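Outer membrane porin F (Pseudomonas aeruginosa, PDB 4RLC) probably serves as an outer-membrane porin for small solutes, its N-terminal domain forming an eight-stranded beta-barrel. Local coordinates at residues F26-F31 with K145-G150; G49-D54 with G98-V103; I89-T94 with K135-E140. All coordinates share one frame; numbering follows the deposited sequence.

Overall arrangement
All three contacts join non-neighbouring strands of one closed antiparallel barrel. Contact 1 is a surface contact nearer the chain centre, reaching across strand 164-174 with an inward salt bridge and an outward apolar touch. Contacts 2 and 3 are buried and lie about 6 Å apart between centres, at the end of the barrel that carries both termini; contact 1 is about 17 Å from each. Strand 98-115, which supplies R100 to contact 2, runs between the two strands of contact 3. The chemistry shifts accordingly: carboxylate and ammonium in contact 1, guanidinium and backbone carbonyl in contact 2, imidazole and ammonium in contact 3.

Contact 1 (F26-F31 with K145-G150); sequences FGKRYF and KASLDG. With C8E ((hydroxyethyloxy)tri(ethyloxy)octane), chain E.
S147, L148 and D149 of strand segment 145-150 meet K28 and F31 of 26-31 by reaching past strand 164-174, which lies between them. Before them comes K145, whose NZ is 6.1 Å from K28 NZ. The two like charges are not in contact, and each has an acidic partner: E24 for K145, D149 for K28. S147 comes only near the lysine, its OG lying 4.3 Å from K28 CE; its small side chain fits a place that Y102 also packs against. The hydroxyl makes a weak hydrogen bond to the carbonyl of G168, so a compact polar residue suits this buried position.

L148 belongs to the outer surface. Its CD2 methyl meets CE2 of the F31 ring at 4.0 Å, and the two side chains cross at about a right angle. F31 also rests on W165 of the intervening strand, and L148 touches a bound detergent, an apolar setting that fits leucine and phenylalanine.

D149 carries the main polar link. K28 NZ donates to D149 OD2 at 2.6 Å, a salt bridge as well as a hydrogen bond. The ammonium comes down on the carboxylate from above, 67° out of its plane. K28 CG stands beside the backbone N, away from the carbonyl carbon (chi1 -58°), and from there the chain runs out extended to the carboxylate, its shaft leaning on M166. Next to it, R29 faces outward: its NH1 donates to O21 of a bound C8E at 2.6 Å and is also paired with D42. K28, S147 and D149 turn inward while L148 lies on the outer surface, the in-out alternation of an outer-membrane beta-barrel.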
loop_
_atom_site.group_PDB
_atom_site.type_symbol
_atom_site.label_atom_id
_atom_site.label_comp_id
_atom_site.label_asym_id
_atom_site.label_seq_id
_atom_site.Cartn_x
_atom_site.Cartn_y
_atom_site.Cartn_z
ATOM N N PHE A 26 1.397 6.670 -3.977
ATOM C CA PHE A 26 -0.036 6.429 -3.568
ATOM C C PHE A 26 -0.597 7.448 -2.620
ATOM O O PHE A 26 0.124 8.141 -1.909
ATOM C CB PHE A 26 -0.162 5.017 -2.991
ATOM C CG PHE A 26 0.510 4.808 -1.687
ATOM C CD1 PHE A 26 -0.012 5.250 -0.514
ATOM C CD2 PHE A 26 1.776 4.154 -1.666
ATOM C CE1 PHE A 26 0.647 5.053 0.712
ATOM C CE2 PHE A 26 2.417 3.961 -0.465
ATOM C CZ PHE A 26 1.888 4.449 0.701
ATOM N N GLY A 27 -1.963 7.449 -2.469
ATOM C CA GLY A 27 -2.570 8.281 -1.561
ATOM C C GLY A 27 -3.903 7.572 -1.219
ATOM O O GLY A 27 -4.575 7.057 -2.098
ATOM N N LYS A 28 -4.136 7.428 0.058
ATOM C CA LYS A 28 -5.318 6.653 0.608
ATOM C C LYS A 28 -6.046 7.465 1.671
ATOM O O LYS A 28 -5.476 8.311 2.352
ATOM C CB LYS A 28 -4.793 5.359 1.207
ATOM C CG LYS A 28 -4.040 4.471 0.290
ATOM C CD LYS A 28 -3.451 3.300 1.062
ATOM C CE LYS A 28 -2.602 2.425 0.152
ATOM N NZ LYS A 28 -2.417 1.010 0.671
ATOM N N ARG A 29 -7.361 7.236 1.839
ATOM C CA ARG A 29 -8.109 7.970 2.778
ATOM C C ARG A 29 -8.968 6.926 3.555
ATOM O O ARG A 29 -9.500 6.010 2.941
ATOM C CB ARG A 29 -9.064 8.927 2.027
ATOM C CG ARG A 29 -10.055 9.648 2.907
ATOM C CD ARG A 29 -10.828 10.739 2.147
ATOM N NE ARG A 29 -9.956 11.773 1.557
ATOM C CZ ARG A 29 -9.456 12.848 2.193
ATOM N NH1 ARG A 29 -8.671 13.705 1.523
ATOM N NH2 ARG A 29 -9.694 13.069 3.495
ATOM N N TYR A 30 -9.034 7.058 4.868
ATOM C CA TYR A 30 -9.858 6.139 5.673
ATOM C C TYR A 30 -11.336 6.303 5.374
ATOM O O TYR A 30 -11.792 7.421 5.200
ATOM C CB TYR A 30 -9.668 6.356 7.172
ATOM C CG TYR A 30 -8.372 5.771 7.627
ATOM C CD1 TYR A 30 -7.226 6.501 7.549
ATOM C CD2 TYR A 30 -8.295 4.485 8.113
ATOM C CE1 TYR A 30 -6.016 5.983 7.949
ATOM C CE2 TYR A 30 -7.077 3.943 8.526
ATOM C CZ TYR A 30 -5.946 4.708 8.467
ATOM O OH TYR A 30 -4.709 4.214 8.861
ATOM N N PHE A 31 -12.064 5.189 5.367
ATOM C CA PHE A 31 -13.521 5.248 5.275
ATOM C C PHE A 31 -14.170 4.388 6.288
ATOM O O PHE A 31 -15.391 4.530 6.381
ATOM C CB PHE A 31 -14.070 4.863 3.886
ATOM C CG PHE A 31 -13.881 3.431 3.505
ATOM C CD1 PHE A 31 -14.821 2.480 3.801
ATOM C CD2 PHE A 31 -12.756 3.038 2.818
ATOM C CE1 PHE A 31 -14.642 1.179 3.425
ATOM C CE2 PHE A 31 -12.576 1.767 2.421
ATOM C CZ PHE A 31 -13.523 0.803 2.724
ATOM N N LYS A 145 -3.686 2.688 -10.355
ATOM C CA LYS A 145 -4.241 1.672 -9.402
ATOM C C LYS A 145 -5.341 2.278 -8.552
ATOM O O LYS A 145 -5.268 3.440 -8.153
ATOM C CB LYS A 145 -3.058 1.242 -8.500
ATOM C CG LYS A 145 -3.309 0.405 -7.270
ATOM C CD LYS A 145 -1.952 0.033 -6.678
ATOM C CE LYS A 145 -1.907 -0.231 -5.184
ATOM N NZ LYS A 145 -0.532 -0.761 -4.855
ATOM N N ALA A 146 -6.429 1.506 -8.294
ATOM C CA ALA A 146 -7.419 1.868 -7.293
ATOM C C ALA A 146 -7.465 0.737 -6.274
ATOM O O ALA A 146 -7.444 -0.429 -6.690
ATOM C CB ALA A 146 -8.819 1.886 -7.946
ATOM N N SER A 147 -7.439 1.054 -4.980
ATOM C CA SER A 147 -7.198 0.047 -3.940
ATOM C C SER A 147 -8.184 0.163 -2.775
ATOM O O SER A 147 -8.667 1.264 -2.468
ATOM C CB SER A 147 -5.735 0.286 -3.381
ATOM O OG SER A 147 -5.527 1.588 -2.818
ATOM N N LEU A 148 -8.416 -0.971 -2.105
ATOM C CA LEU A 148 -9.060 -1.063 -0.795
ATOM C C LEU A 148 -8.155 -1.827 0.128
ATOM O O LEU A 148 -7.654 -2.883 -0.276
ATOM C CB LEU A 148 -10.362 -1.874 -0.931
ATOM C CG LEU A 148 -11.428 -1.247 -1.782
ATOM C CD1 LEU A 148 -12.600 -2.221 -1.909
ATOM C CD2 LEU A 148 -11.893 0.096 -1.194
ATOM N N ASP A 149 -7.834 -1.290 1.302
ATOM C CA ASP A 149 -6.939 -1.959 2.199
ATOM C C ASP A 149 -7.558 -1.932 3.600
ATOM O O ASP A 149 -8.028 -0.890 4.008
ATOM C CB ASP A 149 -5.566 -1.248 2.259
ATOM C CG ASP A 149 -4.790 -1.300 0.936
ATOM O OD1 ASP A 149 -4.255 -2.388 0.636
ATOM O OD2 ASP A 149 -4.653 -0.254 0.195
ATOM N N GLY A 150 -7.500 -3.051 4.320
ATOM C CA GLY A 150 -7.838 -3.153 5.775
ATOM C C GLY A 150 -6.584 -3.394 6.627
ATOM O O GLY A 150 -5.734 -4.265 6.290
HETATM O O12 C8E E . -10.833 5.700 -5.175
HETATM C C13 C8E E . -11.346 6.938 -4.692
HETATM C C14 C8E E . -10.250 7.959 -4.402
HETATM O O15 C8E E . -9.419 7.533 -3.314
HETATM C C16 C8E E . -9.060 8.551 -2.414
HETATM C C17 C8E E . -7.584 8.850 -2.498
HETATM O O18 C8E E . -7.410 10.116 -1.894
HETATM C C19 C8E E . -6.310 10.253 -1.045
HETATM C C20 C8E E . -6.224 11.656 -0.541
HETATM O O21 C8E E . -7.506 12.254 -0.346
#

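Contact 2 (G49-D54 with G98-V103); sequences GYFLTD and GLRPYV. With C8E ((hydroxyethyloxy)tri(ethyloxy)octane), chain B.
R100 points across the interior of the antiparallel beta-barrel to the backbone of D54, at the turn that follows strand 42-51. Two strands, 56-66 and 80-91, separate the segments in the sheet, so the meeting is made through the barrel lumen rather than between neighbours. The guanidinium presents its edge to the carbonyl. R100 NH2 donates to D54 O at 2.9 Å with an N-H...O angle of 164°, and the oxygen lies only 3° out of the guanidinium plane. A second N-H, on NH1, reaches the same oxygen weakly at 3.4 Å.

The F51 ring stands obliquely to the guanidinium, its CE2 being 4.3 Å from R100 NH2. It also meets the ring of H91, giving the arginine an aromatic neighbour beside its polar ones. A bend at chi3 (82°) turns the guanidinium so that its several N-H groups serve several acceptors: NE goes to F92 O, NH1 to G93 O and to the carboxylate of D55. Arginine suits this place because one flat, charged group can tie a turn, a loop and an acid together. The D54 carboxylate itself turns away, with OD1 taken by the backbone N of Q18.

On the outer surface the proline next in sequence meets detergent, P101 CG lying 3.3 Å from O15 of C8E.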
loop_
_atom_site.group_PDB
_atom_site.type_symbol
_atom_site.label_atom_id
_atom_site.label_comp_id
_atom_site.label_asym_id
_atom_site.label_seq_id
_atom_site.Cartn_x
_atom_site.Cartn_y
_atom_site.Cartn_z
ATOM N N GLY A 49 8.529 -2.318 -5.468
ATOM C CA GLY A 49 8.093 -3.714 -5.508
ATOM C C GLY A 49 8.924 -4.525 -6.517
ATOM O O GLY A 49 9.455 -3.947 -7.514
ATOM N N TYR A 50 9.056 -5.806 -6.237
ATOM C CA TYR A 50 9.762 -6.732 -7.060
ATOM C C TYR A 50 8.907 -7.955 -7.392
ATOM O O TYR A 50 8.335 -8.555 -6.520
ATOM C CB TYR A 50 11.075 -7.186 -6.320
ATOM C CG TYR A 50 11.853 -8.185 -7.098
ATOM C CD1 TYR A 50 12.666 -7.794 -8.193
ATOM C CD2 TYR A 50 11.757 -9.525 -6.796
ATOM C CE1 TYR A 50 13.335 -8.732 -8.958
ATOM C CE2 TYR A 50 12.435 -10.470 -7.516
ATOM C CZ TYR A 50 13.238 -10.100 -8.568
ATOM O OH TYR A 50 13.837 -11.158 -9.235
ATOM N N PHE A 51 8.884 -8.317 -8.681
ATOM C CA PHE A 51 8.146 -9.485 -9.132
ATOM C C PHE A 51 8.907 -10.793 -8.978
ATOM O O PHE A 51 9.836 -11.107 -9.770
ATOM C CB PHE A 51 7.655 -9.284 -10.544
ATOM C CG PHE A 51 6.367 -8.493 -10.605
ATOM C CD1 PHE A 51 6.360 -7.089 -10.506
ATOM C CD2 PHE A 51 5.178 -9.127 -10.674
ATOM C CE1 PHE A 51 5.193 -6.358 -10.541
ATOM C CE2 PHE A 51 3.999 -8.403 -10.688
ATOM C CZ PHE A 51 4.015 -7.026 -10.624
ATOM N N LEU A 52 8.509 -11.543 -7.949
ATOM C CA LEU A 52 9.121 -12.886 -7.686
ATOM C C LEU A 52 8.743 -13.839 -8.798
ATOM O O LEU A 52 9.598 -14.644 -9.216
ATOM C CB LEU A 52 8.698 -13.413 -6.394
ATOM C CG LEU A 52 9.058 -12.676 -5.142
ATOM C CD1 LEU A 52 8.480 -13.472 -3.980
ATOM C CD2 LEU A 52 10.571 -12.601 -4.977
ATOM N N THR A 53 7.505 -13.738 -9.331
ATOM C CA THR A 53 7.101 -14.470 -10.476
ATOM C C THR A 53 6.344 -13.508 -11.423
ATOM O O THR A 53 6.304 -12.291 -11.170
ATOM C CB THR A 53 6.133 -15.630 -10.070
ATOM O OG1 THR A 53 4.844 -15.064 -9.669
ATOM C CG2 THR A 53 6.690 -16.493 -8.955
ATOM N N ASP A 54 5.701 -14.032 -12.472
ATOM C CA ASP A 54 4.852 -13.154 -13.315
ATOM C C ASP A 54 3.661 -12.580 -12.542
ATOM O O ASP A 54 3.113 -11.553 -12.967
ATOM C CB ASP A 54 4.313 -13.866 -14.544
ATOM C CG ASP A 54 5.358 -14.100 -15.642
ATOM O OD1 ASP A 54 6.518 -13.603 -15.596
ATOM O OD2 ASP A 54 4.960 -14.815 -16.600
ATOM N N GLY A 98 -3.129 -3.791 -20.015
ATOM C CA GLY A 98 -4.509 -4.214 -19.630
ATOM C C GLY A 98 -4.652 -4.249 -18.128
ATOM O O GLY A 98 -3.826 -3.764 -17.345
ATOM N N LEU A 99 -5.701 -4.937 -17.680
ATOM C CA LEU A 99 -6.118 -4.857 -16.302
ATOM C C LEU A 99 -5.579 -6.082 -15.556
ATOM O O LEU A 99 -5.761 -7.240 -16.012
ATOM C CB LEU A 99 -7.703 -4.888 -16.249
ATOM C CG LEU A 99 -8.313 -4.894 -14.860
ATOM C CD1 LEU A 99 -8.135 -3.549 -14.153
ATOM C CD2 LEU A 99 -9.803 -5.314 -14.920
ATOM N N ARG A 100 -5.023 -5.825 -14.390
ATOM C CA ARG A 100 -4.589 -6.848 -13.446
ATOM C C ARG A 100 -5.167 -6.537 -12.137
ATOM O O ARG A 100 -4.656 -5.771 -11.291
ATOM C CB ARG A 100 -3.002 -6.933 -13.358
ATOM C CG ARG A 100 -2.330 -7.230 -14.663
ATOM C CD ARG A 100 -0.892 -7.749 -14.426
ATOM N NE ARG A 100 -1.016 -9.193 -14.105
ATOM C CZ ARG A 100 0.017 -9.974 -13.800
ATOM N NH1 ARG A 100 -0.172 -11.255 -13.577
ATOM N NH2 ARG A 100 1.254 -9.474 -13.764
ATOM N N PRO A 101 -6.347 -7.139 -11.856
ATOM C CA PRO A 101 -6.774 -7.075 -10.486
ATOM C C PRO A 101 -5.775 -7.767 -9.558
ATOM O O PRO A 101 -5.058 -8.674 -10.027
ATOM C CB PRO A 101 -8.108 -7.843 -10.518
ATOM C CG PRO A 101 -8.491 -7.999 -11.975
ATOM C CD PRO A 101 -7.145 -8.038 -12.676
ATOM N N TYR A 102 -5.802 -7.437 -8.265
ATOM C CA TYR A 102 -4.943 -8.095 -7.319
ATOM C C TYR A 102 -5.551 -8.232 -5.943
ATOM O O TYR A 102 -6.482 -7.548 -5.547
ATOM C CB TYR A 102 -3.592 -7.290 -7.230
ATOM C CG TYR A 102 -3.715 -5.948 -6.513
ATOM C CD1 TYR A 102 -3.697 -5.869 -5.131
ATOM C CD2 TYR A 102 -3.925 -4.725 -7.226
ATOM C CE1 TYR A 102 -3.886 -4.658 -4.482
ATOM C CE2 TYR A 102 -4.096 -3.534 -6.562
ATOM C CZ TYR A 102 -4.053 -3.503 -5.212
ATOM O OH TYR A 102 -4.279 -2.353 -4.536
ATOM N N VAL A 103 -4.960 -9.158 -5.204
ATOM C CA VAL A 103 -5.176 -9.288 -3.762
ATOM C C VAL A 103 -3.806 -9.277 -3.039
ATOM O O VAL A 103 -2.809 -9.596 -3.612
ATOM C CB VAL A 103 -5.958 -10.567 -3.420
ATOM C CG1 VAL A 103 -7.344 -10.504 -4.008
ATOM C CG2 VAL A 103 -5.251 -11.836 -3.873
HETATM C C1 C8E B . -11.738 -0.733 -5.719
HETATM C C2 C8E B . -11.578 -2.003 -6.535
HETATM C C3 C8E B . -11.605 -3.305 -5.749
HETATM C C4 C8E B . -11.263 -4.444 -6.690
HETATM C C5 C8E B . -11.426 -5.867 -6.194
HETATM C C6 C8E B . -10.816 -6.825 -7.216
HETATM C C7 C8E B . -10.305 -8.161 -6.670
HETATM C C8 C8E B . -9.796 -9.036 -7.819
HETATM O O9 C8E B . -9.649 -10.429 -7.496
HETATM C C10 C8E B . -9.965 -11.465 -8.467
HETATM C C11 C8E B . -9.935 -11.178 -9.967
HETATM O O12 C8E B . -10.441 -12.391 -10.528
HETATM C C13 C8E B . -10.269 -12.723 -11.903
HETATM C C14 C8E B . -10.741 -11.646 -12.847
HETATM O O15 C8E B . -9.522 -10.937 -13.127
#

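Contact 3 (I89-T94 with K135-E140); sequences IYHFGT and KYYFTE. With C8E ((hydroxyethyloxy)tri(ethyloxy)octane), chain B.
H91 and K135 make the tight part of this contact: K135 NZ donates to H91 NE2 at 3.0 Å. The ammonium lies only 8° out of the imidazole plane, and the end of the lysine chain, CD and CE included, meets the ring at its NE2 edge, not over a face; K135 CD is 3.6 Å from H91 NE2. Rotation about the CG-CD bond (chi3 71°) kinks the lysine and carries NZ to the histidine. Because NE2 accepts here, and ND1 is bonded to the backbone O of D55, the geometry is consistent with a neutral ring protonated on ND1; the two bonds together fix its rotation. Lysine is suited to this spot because its ammonium can also pair with E22 and E57, a buried charge with two carboxylates beside it.

The strands involved, 80-91 and 120-137, are kept apart by strand 98-115, so these side chains bridge over it inside the beta-barrel. Toward the exposed loop ends at G93-T94 and E140 the contact loosens: Y137 OH stays 4.3 Å from H91 NE2 and bonds instead to E22.

On the barrel's outer face, F92 offers a flat ring able to take CH groups on both sides. C10, in the first ethylene unit of the detergent's polyether head, sits 3.5 Å above the F92 ring centre, and Y90 CE2 covers the opposite face at 3.6 Å.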
loop_
_atom_site.group_PDB
_atom_site.type_symbol
_atom_site.label_atom_id
_atom_site.label_comp_id
_atom_site.label_asym_id
_atom_site.label_seq_id
_atom_site.Cartn_x
_atom_site.Cartn_y
_atom_site.Cartn_z
ATOM N N ILE A 89 1.724 -9.423 -3.024
ATOM C CA ILE A 89 0.599 -9.081 -3.884
ATOM C C ILE A 89 0.485 -10.119 -5.013
ATOM O O ILE A 89 1.476 -10.454 -5.670
ATOM C CB ILE A 89 0.843 -7.693 -4.485
ATOM C CG1 ILE A 89 0.899 -6.662 -3.365
ATOM C CG2 ILE A 89 -0.316 -7.365 -5.419
ATOM C CD1 ILE A 89 2.322 -6.365 -2.968
ATOM N N TYR A 90 -0.686 -10.743 -5.115
ATOM C CA TYR A 90 -0.943 -11.663 -6.162
ATOM C C TYR A 90 -1.762 -10.966 -7.235
ATOM O O TYR A 90 -2.889 -10.518 -6.936
ATOM C CB TYR A 90 -1.752 -12.916 -5.636
ATOM C CG TYR A 90 -2.021 -13.866 -6.800
ATOM C CD1 TYR A 90 -1.023 -14.688 -7.302
ATOM C CD2 TYR A 90 -3.215 -13.831 -7.462
ATOM C CE1 TYR A 90 -1.245 -15.498 -8.368
ATOM C CE2 TYR A 90 -3.459 -14.623 -8.556
ATOM C CZ TYR A 90 -2.499 -15.479 -8.997
ATOM O OH TYR A 90 -2.792 -16.221 -10.095
ATOM N N HIS A 91 -1.305 -11.015 -8.485
ATOM C CA HIS A 91 -1.938 -10.400 -9.623
ATOM C C HIS A 91 -2.625 -11.405 -10.464
ATOM O O HIS A 91 -2.072 -12.374 -10.941
ATOM C CB HIS A 91 -0.972 -9.639 -10.524
ATOM C CG HIS A 91 -0.274 -8.502 -9.849
ATOM N ND1 HIS A 91 0.762 -8.660 -8.947
ATOM C CD2 HIS A 91 -0.416 -7.162 -10.010
ATOM C CE1 HIS A 91 1.234 -7.481 -8.581
ATOM N NE2 HIS A 91 0.527 -6.555 -9.202
ATOM N N PHE A 92 -3.921 -11.143 -10.656
ATOM C CA PHE A 92 -4.666 -11.809 -11.654
ATOM C C PHE A 92 -4.402 -11.262 -13.053
ATOM O O PHE A 92 -3.592 -10.287 -13.222
ATOM C CB PHE A 92 -6.160 -11.767 -11.304
ATOM C CG PHE A 92 -6.487 -12.474 -10.035
ATOM C CD1 PHE A 92 -6.348 -11.859 -8.814
ATOM C CD2 PHE A 92 -6.922 -13.802 -10.065
ATOM C CE1 PHE A 92 -6.608 -12.560 -7.628
ATOM C CE2 PHE A 92 -7.237 -14.472 -8.890
ATOM C CZ PHE A 92 -7.084 -13.842 -7.685
ATOM N N GLY A 93 -4.967 -11.897 -14.055
ATOM C CA GLY A 93 -4.660 -11.442 -15.440
ATOM C C GLY A 93 -3.214 -11.813 -15.785
ATOM O O GLY A 93 -2.581 -12.648 -15.086
ATOM N N THR A 94 -2.676 -11.141 -16.796
ATOM C CA THR A 94 -1.343 -11.486 -17.267
ATOM C C THR A 94 -0.550 -10.246 -17.437
ATOM O O THR A 94 -1.128 -9.151 -17.622
ATOM C CB THR A 94 -1.391 -12.228 -18.633
ATOM O OG1 THR A 94 -2.114 -11.420 -19.555
ATOM C CG2 THR A 94 -2.055 -13.580 -18.511
ATOM N N LYS A 135 -5.176 -2.776 -10.964
ATOM C CA LYS A 135 -4.021 -2.071 -11.562
ATOM C C LYS A 135 -4.217 -2.134 -13.048
ATOM O O LYS A 135 -4.372 -3.233 -13.616
ATOM C CB LYS A 135 -2.669 -2.704 -11.167
ATOM C CG LYS A 135 -2.303 -2.503 -9.727
ATOM C CD LYS A 135 -1.124 -3.407 -9.328
ATOM C CE LYS A 135 0.174 -2.976 -9.946
ATOM N NZ LYS A 135 1.295 -3.679 -9.176
ATOM N N TYR A 136 -4.246 -0.985 -13.725
ATOM C CA TYR A 136 -4.429 -0.961 -15.137
ATOM C C TYR A 136 -3.139 -0.426 -15.751
ATOM O O TYR A 136 -2.833 0.723 -15.626
ATOM C CB TYR A 136 -5.620 -0.125 -15.574
ATOM C CG TYR A 136 -6.078 -0.462 -16.961
ATOM C CD1 TYR A 136 -5.327 -0.165 -18.052
ATOM C CD2 TYR A 136 -7.265 -1.143 -17.202
ATOM C CE1 TYR A 136 -5.694 -0.494 -19.349
ATOM C CE2 TYR A 136 -7.619 -1.480 -18.480
ATOM C CZ TYR A 136 -6.859 -1.107 -19.563
ATOM O OH TYR A 136 -7.249 -1.475 -20.837
ATOM N N TYR A 137 -2.455 -1.347 -16.438
ATOM C CA TYR A 137 -1.266 -1.006 -17.238
ATOM C C TYR A 137 -1.788 -0.477 -18.570
ATOM O O TYR A 137 -2.152 -1.212 -19.475
ATOM C CB TYR A 137 -0.364 -2.232 -17.431
ATOM C CG TYR A 137 0.233 -2.739 -16.154
ATOM C CD1 TYR A 137 -0.465 -3.625 -15.339
ATOM C CD2 TYR A 137 1.542 -2.381 -15.734
ATOM C CE1 TYR A 137 0.082 -4.102 -14.159
ATOM C CE2 TYR A 137 2.097 -2.876 -14.556
ATOM C CZ TYR A 137 1.410 -3.780 -13.771
ATOM O OH TYR A 137 1.928 -4.265 -12.554
ATOM N N PHE A 138 -1.724 0.848 -18.718
ATOM C CA PHE A 138 -2.112 1.522 -19.947
ATOM C C PHE A 138 -1.031 1.745 -20.956
ATOM O O PHE A 138 -1.348 2.105 -22.089
ATOM C CB PHE A 138 -2.887 2.805 -19.586
ATOM C CG PHE A 138 -2.083 3.789 -18.787
ATOM C CD1 PHE A 138 -1.215 4.640 -19.438
ATOM C CD2 PHE A 138 -2.170 3.853 -17.431
ATOM C CE1 PHE A 138 -0.469 5.570 -18.719
ATOM C CE2 PHE A 138 -1.356 4.720 -16.684
ATOM C CZ PHE A 138 -0.551 5.618 -17.371
ATOM N N THR A 139 0.252 1.581 -20.551
ATOM C CA THR A 139 1.315 1.288 -21.437
ATOM C C THR A 139 2.034 0.031 -20.930
ATOM O O THR A 139 1.739 -0.506 -19.867
ATOM C CB THR A 139 2.363 2.475 -21.606
ATOM O OG1 THR A 139 3.321 2.426 -20.559
ATOM C CG2 THR A 139 1.698 3.846 -21.617
ATOM N N GLU A 140 3.020 -0.469 -21.652
ATOM C CA GLU A 140 3.786 -1.629 -21.098
ATOM C C GLU A 140 4.431 -1.323 -19.741
ATOM O O GLU A 140 4.705 -2.236 -18.935
ATOM C CB GLU A 140 4.834 -2.066 -22.105
ATOM C CG GLU A 140 4.225 -2.691 -23.369
ATOM C CD GLU A 140 3.657 -4.090 -23.108
ATOM O OE1 GLU A 140 3.936 -4.656 -22.008
ATOM O OE2 GLU A 140 2.940 -4.624 -24.010
HETATM C C1 C8E B . -11.738 -0.733 -5.719
HETATM C C2 C8E B . -11.578 -2.003 -6.535
HETATM C C3 C8E B . -11.605 -3.305 -5.749
HETATM C C4 C8E B . -11.263 -4.444 -6.690
HETATM C C5 C8E B . -11.426 -5.867 -6.194
HETATM C C6 C8E B . -10.816 -6.825 -7.216
HETATM C C7 C8E B . -10.305 -8.161 -6.670
HETATM C C8 C8E B . -9.796 -9.036 -7.819
HETATM O O9 C8E B . -9.649 -10.429 -7.496
HETATM C C10 C8E B . -9.965 -11.465 -8.467
HETATM C C11 C8E B . -9.935 -11.178 -9.967
HETATM O O12 C8E B . -10.441 -12.391 -10.528
HETATM C C13 C8E B . -10.269 -12.723 -11.903
HETATM C C14 C8E B . -10.741 -11.646 -12.847
HETATM O O15 C8E B . -9.522 -10.937 -13.127
#